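Local structure of flavodoxin (Aquifex aeolicus, 2ARK) at residues G65-S68 with W69-R73; K173-L176 with E177-K181. The protein probably serves as a low-potential electron donor to redox enzymes, carrying its electrons on an FMN cofactor. All coordinates share one frame; numbering follows the deposited sequence.

Interaction 1: G65-S68 with W69-R73; sequences GLVS and WKMKR
Val67 reaches forward to Met71, a selenomethionine, with its CG1 branch lying 3.7 Å from Met71 CG, and the two side chains cross at about a right angle. A short branched residue suits this place, since the same side chain also rests on Ile111 and Met114 of helix 104-117. Met71 CG stands anti to the backbone N (chi1 -174°), which brings it beside Val67 before the chain bends away toward Val58 of strand 55-61. Next comes Ser68, the N-cap of helix 69-78, in the loop that leads from strand 55-61 to this helix in the parallel α/β flavodoxin fold. Its OG, turned between its own N and carbonyl carbon (chi1 74°), accepts from Met71 N at 3.2 Å, serving a first-turn amide whose i-4 residue, Val67, lies before the helix; this is why a small hydroxyl residue suits the N-cap. This buried hydroxyl is gripped by two partners, Met71 N and Asp12 OD2. The carbonyl of Ser68 starts the helical ladder: Lys72 N donates to Ser68 O at 2.9 Å. Beyond this bond the Lys72 side chain departs, its NZ hydrogen-bonded to Val67 O of the second subunit and in a salt bridge with Asp76 of its own helix.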
loop_
_atom_site.group_PDB
_atom_site.type_symbol
_atom_site.label_atom_id
_atom_site.label_comp_id
_atom_site.label_asym_id
_atom_site.label_seq_id
_atom_site.Cartn_x
_atom_site.Cartn_y
_atom_site.Cartn_z
ATOM N N GLY A 65 9.772 -7.291 0.889
ATOM C CA GLY A 65 8.401 -6.893 0.617
ATOM C C GLY A 65 8.223 -5.982 -0.585
ATOM O O GLY A 65 7.124 -5.538 -0.837
ATOM N N LEU A 66 9.296 -5.723 -1.331
ATOM C CA LEU A 66 9.326 -4.678 -2.341
ATOM C C LEU A 66 10.060 -5.130 -3.601
ATOM O O LEU A 66 10.820 -6.110 -3.547
ATOM C CB LEU A 66 10.031 -3.412 -1.787
ATOM C CG LEU A 66 9.411 -2.638 -0.605
ATOM C CD1 LEU A 66 10.258 -1.455 -0.157
ATOM C CD2 LEU A 66 7.993 -2.183 -0.872
ATOM N N VAL A 67 9.832 -4.392 -4.715
ATOM C CA VAL A 67 10.727 -4.403 -5.887
ATOM C C VAL A 67 12.182 -4.437 -5.449
ATOM O O VAL A 67 12.544 -3.819 -4.433
ATOM C CB VAL A 67 10.781 -3.097 -6.714
ATOM C CG1 VAL A 67 10.507 -3.341 -8.215
ATOM C CG2 VAL A 67 10.112 -1.901 -6.069
ATOM N N SER A 68 13.017 -5.079 -6.269
ATOM C CA SER A 68 14.438 -5.107 -6.024
ATOM C C SER A 68 15.077 -3.742 -6.300
ATOM O O SER A 68 14.534 -2.876 -7.041
ATOM C CB SER A 68 15.083 -6.158 -6.903
ATOM O OG SER A 68 15.125 -5.701 -8.224
ATOM N N TRP A 69 16.244 -3.555 -5.722
ATOM C CA TRP A 69 16.937 -2.307 -5.886
ATOM C C TRP A 69 17.392 -2.097 -7.346
ATOM O O TRP A 69 17.438 -0.931 -7.817
ATOM C CB TRP A 69 18.076 -2.176 -4.865
ATOM C CG TRP A 69 19.322 -2.959 -5.129
ATOM C CD1 TRP A 69 19.683 -4.136 -4.547
ATOM C CD2 TRP A 69 20.426 -2.584 -6.001
ATOM N NE1 TRP A 69 20.934 -4.527 -5.009
ATOM C CE2 TRP A 69 21.382 -3.621 -5.932
ATOM C CE3 TRP A 69 20.670 -1.492 -6.861
ATOM C CZ2 TRP A 69 22.581 -3.593 -6.669
ATOM C CZ3 TRP A 69 21.844 -1.474 -7.610
ATOM C CH2 TRP A 69 22.803 -2.511 -7.491
ATOM N N LYS A 70 17.700 -3.191 -8.060
ATOM C CA LYS A 70 18.120 -3.061 -9.455
ATOM C C LYS A 70 16.928 -2.652 -10.329
ATOM O O LYS A 70 17.099 -1.848 -11.235
ATOM C CB LYS A 70 18.881 -4.302 -10.006
ATOM C CG LYS A 70 20.410 -4.298 -9.717
ATOM C CD LYS A 70 21.130 -5.389 -10.495
ATOM C CE LYS A 70 22.605 -5.526 -10.158
ATOM N NZ LYS A 70 23.308 -6.713 -10.835
HETATM N N MSE A 71 15.727 -3.156 -10.046
HETATM C CA MSE A 71 14.573 -2.701 -10.794
HETATM C C MSE A 71 14.217 -1.250 -10.475
HETATM O O MSE A 71 13.921 -0.471 -11.363
HETATM C CB MSE A 71 13.380 -3.623 -10.616
HETATM C CG MSE A 71 12.217 -3.245 -11.501
HETATM SE SE MSE A 71 12.602 -3.528 -13.463
HETATM C CE MSE A 71 12.620 -5.495 -13.535
ATOM N N LYS A 72 14.271 -0.897 -9.197
ATOM C CA LYS A 72 14.084 0.467 -8.749
ATOM C C LYS A 72 15.099 1.408 -9.408
ATOM O O LYS A 72 14.734 2.509 -9.855
ATOM C CB LYS A 72 14.175 0.520 -7.203
ATOM C CG LYS A 72 13.799 1.847 -6.595
ATOM C CD LYS A 72 12.270 2.123 -6.626
ATOM C CE LYS A 72 11.950 3.623 -6.752
ATOM N NZ LYS A 72 12.672 4.383 -5.695
ATOM N N ARG A 73 16.359 0.982 -9.515
ATOM C CA ARG A 73 17.400 1.851 -10.098
ATOM C C ARG A 73 17.170 2.084 -11.595
ATOM O O ARG A 73 17.403 3.177 -12.112
ATOM C CB ARG A 73 18.780 1.263 -9.846
ATOM C CG ARG A 73 19.972 2.043 -10.434
ATOM C CD ARG A 73 20.864 1.012 -11.035
ATOM N NE ARG A 73 22.114 0.945 -10.360
ATOM C CZ ARG A 73 22.981 -0.064 -10.396
ATOM N NH1 ARG A 73 24.098 0.102 -9.716
ATOM N NH2 ARG A 73 22.754 -1.220 -11.050
#

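Interaction 2: K173-L176 with E177-K181; sequences KELL and EKIRK
Leu176 lies against the guanidinium of Arg180 one turn further on, its CD2 placed 3.3 Å above the plane and offset toward the rim, with 3.5 Å between Leu176 CD2 and Arg180 NE. The other methyl, CD1, also touches the group, at 3.8 Å from Arg180 CZ. An arginine suits this place because its flat, charged end can accept methyl groups over a face while its N-H groups point outward from the rim. Having CG anti to the carbonyl carbon and beside the backbone N (chi1 -75°) turns the extended CG-to-NE chain back along the helix, which carries the guanidinium over Leu176. A second contact, three residues apart, joins Leu175 CD2 to Lys178 CD at 3.4 Å, the side chains crossing at a slant. Beneath these side chains, i to i+4 helical bonds hold the backbone: Ile179 N to Leu175 O at 3.0 Å and Arg180 N to Leu176 O at 2.9 Å. Further out, Arg180 NE donates to Asp87 O of the third subunit, while Glu177 OE2 makes a long salt bridge, 4.0 Å, to Arg180 NH1. Were Arg180 replaced by an alanine, the Leu176 methyls would probably lose the flat group they lie on, and Asp87 O and Glu177 this partner. On another side of the helix, Leu175 and Ile179 pack on Ile167, joining helix 175-181 to helix 148-168.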
loop_
_atom_site.group_PDB
_atom_site.type_symbol
_atom_site.label_atom_id
_atom_site.label_comp_id
_atom_site.label_asym_id
_atom_site.label_seq_id
_atom_site.Cartn_x
_atom_site.Cartn_y
_atom_site.Cartn_z
ATOM N N LYS A 173 -12.092 -3.411 -30.372
ATOM C CA LYS A 173 -13.207 -3.115 -29.466
ATOM C C LYS A 173 -14.047 -4.336 -29.137
ATOM O O LYS A 173 -14.684 -4.379 -28.078
ATOM C CB LYS A 173 -14.123 -2.022 -30.056
ATOM C CG LYS A 173 -13.415 -0.698 -30.344
ATOM C CD LYS A 173 -14.301 0.525 -30.067
ATOM C CE LYS A 173 -14.913 1.100 -31.348
ATOM N NZ LYS A 173 -15.243 2.553 -31.186
ATOM N N GLU A 174 -14.045 -5.307 -30.055
ATOM C CA GLU A 174 -14.868 -6.521 -29.972
ATOM C C GLU A 174 -14.368 -7.522 -28.914
ATOM O O GLU A 174 -15.145 -8.309 -28.372
ATOM C CB GLU A 174 -14.940 -7.197 -31.351
ATOM C CG GLU A 174 -13.564 -7.768 -31.868
ATOM C CD GLU A 174 -12.835 -6.887 -32.912
ATOM O OE1 GLU A 174 -11.723 -7.285 -33.343
ATOM O OE2 GLU A 174 -13.365 -5.818 -33.313
ATOM N N LEU A 175 -13.070 -7.482 -28.635
ATOM C CA LEU A 175 -12.450 -8.348 -27.640
ATOM C C LEU A 175 -12.918 -8.090 -26.215
ATOM O O LEU A 175 -12.819 -8.977 -25.363
ATOM C CB LEU A 175 -10.928 -8.190 -27.665
ATOM C CG LEU A 175 -10.038 -9.288 -28.251
ATOM C CD1 LEU A 175 -8.553 -8.951 -28.024
ATOM C CD2 LEU A 175 -10.400 -10.676 -27.688
ATOM N N LEU A 176 -13.393 -6.879 -25.939
ATOM C CA LEU A 176 -13.776 -6.523 -24.573
ATOM C C LEU A 176 -14.884 -7.451 -24.063
ATOM O O LEU A 176 -14.737 -8.074 -23.001
ATOM C CB LEU A 176 -14.215 -5.062 -24.485
ATOM C CG LEU A 176 -13.632 -4.159 -23.393
ATOM C CD1 LEU A 176 -14.573 -2.968 -23.212
ATOM C CD2 LEU A 176 -13.358 -4.868 -22.063
ATOM N N GLU A 177 -15.962 -7.557 -24.844
ATOM C CA GLU A 177 -17.105 -8.397 -24.507
ATOM C C GLU A 177 -16.773 -9.878 -24.560
ATOM O O GLU A 177 -17.259 -10.654 -23.743
ATOM C CB GLU A 177 -18.302 -8.077 -25.412
ATOM C CG GLU A 177 -19.687 -8.199 -24.730
ATOM C CD GLU A 177 -19.749 -7.523 -23.331
ATOM O OE1 GLU A 177 -20.510 -8.031 -22.484
ATOM O OE2 GLU A 177 -19.046 -6.501 -23.068
ATOM N N LYS A 178 -15.957 -10.275 -25.525
ATOM C CA LYS A 178 -15.480 -11.636 -25.577
ATOM C C LYS A 178 -14.875 -12.015 -24.216
ATOM O O LYS A 178 -15.244 -13.044 -23.627
ATOM C CB LYS A 178 -14.449 -11.803 -26.695
ATOM C CG LYS A 178 -13.390 -12.902 -26.401
ATOM C CD LYS A 178 -12.563 -13.352 -27.635
ATOM C CE LYS A 178 -13.394 -14.107 -28.660
ATOM N NZ LYS A 178 -13.651 -15.489 -28.186
ATOM N N ILE A 179 -13.959 -11.174 -23.719
ATOM C CA ILE A 179 -13.284 -11.426 -22.463
ATOM C C ILE A 179 -14.245 -11.381 -21.277
ATOM O O ILE A 179 -14.184 -12.238 -20.400
ATOM C CB ILE A 179 -12.061 -10.497 -22.253
ATOM C CG1 ILE A 179 -10.964 -10.805 -23.283
ATOM C CG2 ILE A 179 -11.481 -10.627 -20.826
ATOM C CD1 ILE A 179 -10.059 -9.586 -23.564
ATOM N N ARG A 180 -15.154 -10.420 -21.268
ATOM C CA ARG A 180 -16.000 -10.222 -20.108
ATOM C C ARG A 180 -16.921 -11.394 -19.861
ATOM O O ARG A 180 -17.232 -11.712 -18.699
ATOM C CB ARG A 180 -16.799 -8.924 -20.226
ATOM C CG ARG A 180 -15.967 -7.716 -19.970
ATOM C CD ARG A 180 -16.734 -6.476 -20.254
ATOM N NE ARG A 180 -15.969 -5.321 -19.809
ATOM C CZ ARG A 180 -16.294 -4.055 -20.041
ATOM N NH1 ARG A 180 -17.372 -3.757 -20.732
ATOM N NH2 ARG A 180 -15.522 -3.088 -19.582
ATOM N N LYS A 181 -17.328 -12.037 -20.961
ATOM C CA LYS A 181 -18.340 -13.091 -20.962
ATOM C C LYS A 181 -17.757 -14.505 -21.094
ATOM O O LYS A 181 -18.504 -15.498 -21.064
ATOM C CB LYS A 181 -19.379 -12.815 -22.059
ATOM C CG LYS A 181 -20.028 -11.418 -21.989
ATOM C CD LYS A 181 -21.037 -11.251 -20.817
ATOM C CE LYS A 181 -21.962 -10.027 -21.034
ATOM N NZ LYS A 181 -23.348 -10.173 -20.474
#

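From the N terminus, the chain passes strands 5-11, 35-41 and 55-61 before it meets interaction 1, where the loop before helix 69-78 passes into its first turn. The chain continues through the later strands of the parallel sheet and helix 148-168 before interaction 2 forms within helix 175-181. Each contact is local, mainly between residues three or four apart along a helix or at its N-cap, and neither closes a long loop; they follow in series, without nesting or crossing. The centres of interaction 1 and interaction 2 lie about 35 Å apart, on opposite sides of the chain's centre. Interaction 1 borders helix 104-117 and the second subunit; interaction 2 borders helix 148-168 and the third.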